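Local coordinates for malarial CLPB2 atpase/hsp101 protein (Plasmodium falciparum, PDB 4IRF), which probably acts as an ATP-hydrolysing ClpB-type chaperone in protein unfolding and translocation at the parasitophorous vacuole, this chain being its N-terminal cargo-binding domain, at residues 15-18 with 19-23; 93-96 with 97-101; 129-133 with 134-138. All coordinates share one frame; numbering follows the deposited sequence.

Contact 1: 15-18 with 19-23; sequences RTIN and ILNAG
Residues 15-18 and 19-23 form successive turns of helix 14-29, the first long helix of this mainly helical Clp N-terminal domain, and Ile-17 meets Leu-20 and Asn-21 along one side of it. Four regular i to i+4 backbone bonds join the turns. The shortest runs from Asn-21 N to Ile-17 O at 2.8 Å. That from Ile-19 N to Arg-15 O is longer, at 3.2 Å.

Ile-17 and Asn-21 lie side by side and point the same way. The CG2 branch of Ile-17 is anti to its backbone N (chi1 -68°, measured to CG1). This turns CG2 toward the next turn, where it reaches ND2 of Asn-21 at 3.6 Å. The other branch approaches Leu-20, with Ile-17 CD1 and Leu-20 CD1 4.3 Å apart.

Ile-19 is buried. Its CG1 and CD1 lie back over the carbonyl oxygen of Arg-15, each 3.5 Å from that O. The side chain also packs on helix 37-46, at Ala-43 and Leu-44, and on helix 114-121, at Val-114 and Leu-117. The polar ends of Arg-15 and Thr-16 turn to partners near that second helix: Arg-15 makes a salt bridge with Asp-113, and Thr-16 OG1 is hydrogen-bonded to Val-112 O.

On the exposed side a water links two amides three residues apart. It donates to Asn-18 OD1 at 3.1 Å and accepts a weak bond from Asn-21 ND2 at 3.5 Å.

Contact 2: 93-96 with 97-101; sequences VKET and LALAE
This is a local i to i+4 contact within helix 91-106, where Val-93 touches Leu-97 and Glu-95 touches Leu-99 one turn further on. The helix follows closely on the short strand 88-89. Its backbone is regular here: Leu-97, Ala-98, Leu-99 and Ala-100 each donate N-H to the carbonyl four residues back. The bond from Ala-100 N to Thr-96 O measures 2.8 Å.

Two side-chain pairs lie on different sides of the helix. In the first, Val-93 and Leu-97 cross obliquely, with Val-93 CG1 and Leu-97 CD1 4.1 Å apart. CG1 of Val-93 is anti to the backbone N (chi1 163°), beside its own carbonyl carbon, which brings it up to Leu-97 CD1. Leu-97 CG also sits over the carbonyl of Val-93, 3.3 Å from its O.

In the second pair the side chains run alongside each other. Glu-95 is extended beyond CG. Both CG and the carboxylate oxygen OE2 of Glu-95 come alongside Leu-99 CD1, at 3.9 and 4.0 Å.

Thr-96 is buried, on the side of the helix that faces helices 37-46 and 114-121. Its OG1 stays beside its own backbone N and is hydrogen-bonded to Glu-92 O, one turn back. The hydroxyl is thus satisfied within the helix itself.

Val-93 and Thr-96 pack on helix 37-46, at Pro-37, while Thr-96 and Leu-97 pack on helix 114-121, at Leu-117. Leu-97 also reaches Asn-89 of strand 88-89.

Contact 3: 129-133 with 134-138; sequences EIFNE and VYLTD
Phe-131 and Leu-136 meet where helix 125-133 ends and the chain turns toward helix 138-151. Phe-131 O accepts a 2.8 Å hydrogen bond from Leu-136 N, five residues on. It also takes a weak bond from Val-134 N. The stronger bond of Val-134 N goes to Ile-130 O at 3.1 Å, and that oxygen accepts from Glu-133 N as well. Ile-130 O and Phe-131 O, in the last helical turn, are thus each reached by N-H groups of residues that follow.

Side chains follow the same path. CD2 of Leu-136 lies over the centre of one face of the Phe-131 ring, 4.2 Å above its plane. CG2 of Val-134 lies 3.4 Å from the O of Phe-131. The Tyr-135 ring covers Glu-133 O with one face, offset toward the rim.

A water joins the two helix ends: it donates to Asn-132 OD1 at 3.1 Å and accepts from Asp-138 N at 2.9 Å. Thr-137 is the N-cap of the next helix, with OG1 between its backbone N and carbonyl carbon (chi1 63°) and bonded to Ala-140 N.

Tyr-135 has left-handed helical angles (phi 65°, psi 30°). The turn has the 6-to-1 bond, left-handed residue and apolar contact of a Schellman motif, although Tyr-135 N and Asn-132 O are 3.5 Å apart and its second bond is not clearly made; it leads directly into an N-cap.

Overall arrangement
The contacts come one after another along the chain, all within the Clp N-terminal domain. Contact 1 lies on helix 14-29, contact 2 on helix 91-106, and contact 3 at the turn between helices 125-133 and 138-151. Contacts 1 and 2 have centres about 14 Å apart and touch through Leu-20 CD2 and Leu-97 CD2, 4.2 Å apart. Contact 3 touches neither. Its centre is about 22 Å from that of contact 1, on the opposite side of the chain's centre, and about 19 Å from that of contact 2. All three pack against helix 37-46, which therefore joins distant parts of this compact helical domain.

Contact 1: 15-18 with 19-23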
# COMPACT_ATOMS: atom_id res chain seq x y z
N ARG A 15 1.53 2.44 12.31
CA ARG A 15 1.08 3.14 11.12
C ARG A 15 0.88 2.21 9.96
O ARG A 15 0.06 2.47 9.09
CB ARG A 15 2.03 4.30 10.76
CG ARG A 15 3.51 3.93 10.58
CD ARG A 15 4.27 5.19 10.14
NE ARG A 15 5.72 5.03 9.98
CZ ARG A 15 6.62 5.76 10.64
NH1 ARG A 15 6.21 6.69 11.49
NH2 ARG A 15 7.93 5.57 10.44
N THR A 16 1.60 1.08 9.96
CA THR A 16 1.46 0.12 8.88
C THR A 16 0.13 -0.63 9.05
O THR A 16 -0.66 -0.78 8.11
CB THR A 16 2.65 -0.87 8.89
OG1 THR A 16 3.87 -0.13 8.74
CG2 THR A 16 2.53 -1.88 7.80
N ILE A 17 -0.12 -1.05 10.29
CA ILE A 17 -1.37 -1.74 10.63
C ILE A 17 -2.57 -0.82 10.36
O ILE A 17 -3.58 -1.26 9.83
CB ILE A 17 -1.37 -2.09 12.12
CG1 ILE A 17 -0.32 -3.14 12.45
CG2 ILE A 17 -2.73 -2.63 12.54
CD1 ILE A 17 -0.52 -4.42 11.71
N ASN A 18 -2.45 0.46 10.71
CA ASN A 18 -3.53 1.40 10.46
C ASN A 18 -3.87 1.55 8.98
O ASN A 18 -5.04 1.68 8.60
CB ASN A 18 -3.23 2.77 11.09
CG ASN A 18 -3.24 2.72 12.61
OD1 ASN A 18 -3.86 1.83 13.22
ND2 ASN A 18 -2.57 3.69 13.24
N ILE A 19 -2.84 1.55 8.13
CA ILE A 19 -3.06 1.54 6.70
C ILE A 19 -3.81 0.27 6.28
O ILE A 19 -4.75 0.34 5.49
CB ILE A 19 -1.72 1.64 5.91
CG1 ILE A 19 -1.25 3.10 5.91
CG2 ILE A 19 -1.89 1.28 4.47
CD1 ILE A 19 0.22 3.23 5.66
N LEU A 20 -3.37 -0.88 6.79
CA LEU A 20 -4.05 -2.14 6.47
C LEU A 20 -5.51 -2.12 6.91
O LEU A 20 -6.39 -2.50 6.16
CB LEU A 20 -3.33 -3.30 7.12
CG LEU A 20 -1.92 -3.53 6.61
CD1 LEU A 20 -1.25 -4.64 7.44
CD2 LEU A 20 -1.95 -3.92 5.14
N ASN A 21 -5.78 -1.64 8.12
CA ASN A 21 -7.16 -1.57 8.59
C ASN A 21 -8.01 -0.55 7.81
O ASN A 21 -9.21 -0.75 7.59
CB ASN A 21 -7.21 -1.27 10.08
CG ASN A 21 -6.76 -2.44 10.92
OD1 ASN A 21 -6.89 -3.59 10.51
ND2 ASN A 21 -6.29 -2.16 12.15
N ALA A 22 -7.40 0.56 7.41
CA ALA A 22 -8.14 1.51 6.57
C ALA A 22 -8.42 0.87 5.22
O ALA A 22 -9.45 1.13 4.56
CB ALA A 22 -7.37 2.84 6.39
N GLY A 23 -7.46 0.07 4.75
CA GLY A 23 -7.63 -0.65 3.51
C GLY A 23 -8.85 -1.57 3.55
O GLY A 23 -9.58 -1.67 2.56
O HOH W 1 -6.86 1.26 12.54

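Contact 2: 93-96 with 97-101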
# COMPACT_ATOMS: atom_id res chain seq x y z
N VAL A 93 -2.83 -10.10 -1.16
CA VAL A 93 -2.37 -9.35 0.01
C VAL A 93 -1.46 -10.18 0.92
O VAL A 93 -0.49 -9.66 1.47
CB VAL A 93 -3.53 -8.65 0.76
CG1 VAL A 93 -3.10 -8.22 2.17
CG2 VAL A 93 -4.04 -7.45 -0.07
N LYS A 94 -1.74 -11.47 1.09
CA LYS A 94 -0.80 -12.27 1.87
C LYS A 94 0.58 -12.17 1.25
O LYS A 94 1.62 -12.07 1.96
CB LYS A 94 -1.29 -13.72 2.03
CG LYS A 94 -2.56 -13.82 2.88
CD LYS A 94 -3.04 -15.27 3.06
CE LYS A 94 -4.33 -15.31 3.85
NZ LYS A 94 -4.97 -16.65 3.78
N GLU A 95 0.62 -12.16 -0.07
CA GLU A 95 1.88 -11.93 -0.76
C GLU A 95 2.48 -10.53 -0.59
O GLU A 95 3.70 -10.39 -0.42
CB GLU A 95 1.69 -12.21 -2.26
CG GLU A 95 2.98 -12.13 -3.07
CD GLU A 95 2.76 -12.48 -4.53
OE1 GLU A 95 1.66 -12.96 -4.87
OE2 GLU A 95 3.70 -12.28 -5.33
N THR A 96 1.65 -9.50 -0.73
CA THR A 96 2.08 -8.15 -0.38
C THR A 96 2.86 -8.12 0.92
O THR A 96 3.98 -7.55 0.98
CB THR A 96 0.89 -7.19 -0.23
OG1 THR A 96 0.05 -7.28 -1.39
CG2 THR A 96 1.42 -5.78 -0.12
N LEU A 97 2.31 -8.77 1.96
CA LEU A 97 2.87 -8.72 3.30
C LEU A 97 4.14 -9.57 3.40
O LEU A 97 5.10 -9.18 4.05
CB LEU A 97 1.83 -9.16 4.35
CG LEU A 97 0.58 -8.27 4.30
CD1 LEU A 97 -0.48 -8.70 5.30
CD2 LEU A 97 1.00 -6.86 4.59
N ALA A 98 4.15 -10.72 2.71
CA ALA A 98 5.37 -11.53 2.67
C ALA A 98 6.51 -10.77 2.02
O ALA A 98 7.66 -10.81 2.48
CB ALA A 98 5.11 -12.86 1.94
N LEU A 99 6.21 -10.06 0.93
CA LEU A 99 7.24 -9.26 0.27
C LEU A 99 7.67 -8.03 1.10
O LEU A 99 8.86 -7.70 1.17
CB LEU A 99 6.73 -8.84 -1.11
CG LEU A 99 6.58 -9.98 -2.11
CD1 LEU A 99 5.77 -9.48 -3.28
CD2 LEU A 99 7.97 -10.40 -2.57
N ALA A 100 6.72 -7.36 1.74
CA ALA A 100 7.04 -6.28 2.68
C ALA A 100 7.97 -6.72 3.79
O ALA A 100 8.96 -6.05 4.10
CB ALA A 100 5.75 -5.69 3.29
N GLU A 101 7.67 -7.88 4.38
CA GLU A 101 8.52 -8.47 5.39
C GLU A 101 9.90 -8.81 4.85
O GLU A 101 10.91 -8.53 5.50
CB GLU A 101 7.84 -9.73 5.97
CG GLU A 101 6.68 -9.39 6.90
CD GLU A 101 5.87 -10.62 7.31
OE1 GLU A 101 6.48 -11.68 7.60
OE2 GLU A 101 4.62 -10.53 7.33

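Contact 3: 129-133 with 134-138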
# COMPACT_ATOMS: atom_id res chain seq x y z
N GLU A 129 0.96 -0.92 -12.43
CA GLU A 129 0.58 -0.10 -13.59
C GLU A 129 0.48 1.35 -13.12
O GLU A 129 1.05 2.28 -13.73
CB GLU A 129 -0.74 -0.61 -14.19
CG GLU A 129 -0.52 -1.91 -15.02
CD GLU A 129 -1.80 -2.69 -15.36
OE1 GLU A 129 -2.92 -2.29 -14.96
OE2 GLU A 129 -1.67 -3.74 -16.05
N ILE A 130 -0.19 1.54 -12.00
CA ILE A 130 -0.38 2.88 -11.47
C ILE A 130 0.96 3.54 -11.15
O ILE A 130 1.21 4.68 -11.57
CB ILE A 130 -1.28 2.88 -10.24
CG1 ILE A 130 -2.72 2.52 -10.65
CG2 ILE A 130 -1.21 4.22 -9.52
CD1 ILE A 130 -3.66 2.26 -9.51
N PHE A 131 1.80 2.85 -10.39
CA PHE A 131 3.14 3.36 -10.07
C PHE A 131 3.90 3.78 -11.33
O PHE A 131 4.52 4.84 -11.36
CB PHE A 131 3.96 2.31 -9.30
CG PHE A 131 3.54 2.13 -7.85
CD1 PHE A 131 2.59 2.95 -7.29
CD2 PHE A 131 4.12 1.14 -7.06
CE1 PHE A 131 2.19 2.78 -5.96
CE2 PHE A 131 3.75 0.98 -5.70
CZ PHE A 131 2.78 1.80 -5.16
N ASN A 132 3.84 2.97 -12.38
CA ASN A 132 4.62 3.26 -13.58
C ASN A 132 4.07 4.48 -14.31
O ASN A 132 4.79 5.14 -15.07
CB ASN A 132 4.72 2.04 -14.49
CG ASN A 132 5.91 1.14 -14.16
OD1 ASN A 132 6.98 1.62 -13.75
ND2 ASN A 132 5.73 -0.17 -14.34
N GLU A 133 2.81 4.81 -14.05
CA GLU A 133 2.19 5.97 -14.68
C GLU A 133 2.41 7.27 -13.93
O GLU A 133 2.26 8.36 -14.49
CB GLU A 133 0.69 5.73 -14.90
CG GLU A 133 0.38 4.89 -16.12
CD GLU A 133 1.13 5.34 -17.36
OE1 GLU A 133 1.33 6.57 -17.55
OE2 GLU A 133 1.53 4.47 -18.16
N VAL A 134 2.73 7.18 -12.66
CA VAL A 134 3.14 8.32 -11.92
C VAL A 134 4.65 8.33 -11.77
O VAL A 134 5.18 9.01 -10.95
CB VAL A 134 2.47 8.43 -10.54
CG1 VAL A 134 1.01 8.72 -10.67
CG2 VAL A 134 2.68 7.18 -9.72
N TYR A 135 5.31 7.56 -12.60
CA TYR A 135 6.75 7.62 -12.71
C TYR A 135 7.44 7.20 -11.44
O TYR A 135 8.52 7.59 -11.16
CB TYR A 135 7.20 9.01 -13.25
CG TYR A 135 6.43 9.32 -14.49
CD1 TYR A 135 6.64 8.62 -15.64
CD2 TYR A 135 5.44 10.23 -14.49
CE1 TYR A 135 5.90 8.83 -16.76
CE2 TYR A 135 4.69 10.44 -15.61
CZ TYR A 135 4.93 9.74 -16.76
OH TYR A 135 4.19 9.96 -17.88
N LEU A 136 6.80 6.32 -10.70
CA LEU A 136 7.44 5.69 -9.58
C LEU A 136 7.84 4.30 -9.99
O LEU A 136 7.06 3.41 -9.92
CB LEU A 136 6.47 5.60 -8.40
CG LEU A 136 7.02 5.24 -7.04
CD1 LEU A 136 8.11 6.18 -6.61
CD2 LEU A 136 5.95 5.22 -6.00
N THR A 137 9.07 4.14 -10.46
CA THR A 137 9.57 2.86 -10.96
C THR A 137 10.13 1.98 -9.84
O THR A 137 10.28 2.42 -8.68
CB THR A 137 10.69 3.08 -12.00
OG1 THR A 137 11.78 3.74 -11.36
CG2 THR A 137 10.19 3.95 -13.15
N ASP A 138 10.46 0.74 -10.21
CA ASP A 138 11.08 -0.20 -9.30
C ASP A 138 12.40 0.34 -8.77
O ASP A 138 12.69 0.23 -7.58
CB ASP A 138 11.28 -1.56 -9.99
O HOH W 2 9.35 -0.11 -12.73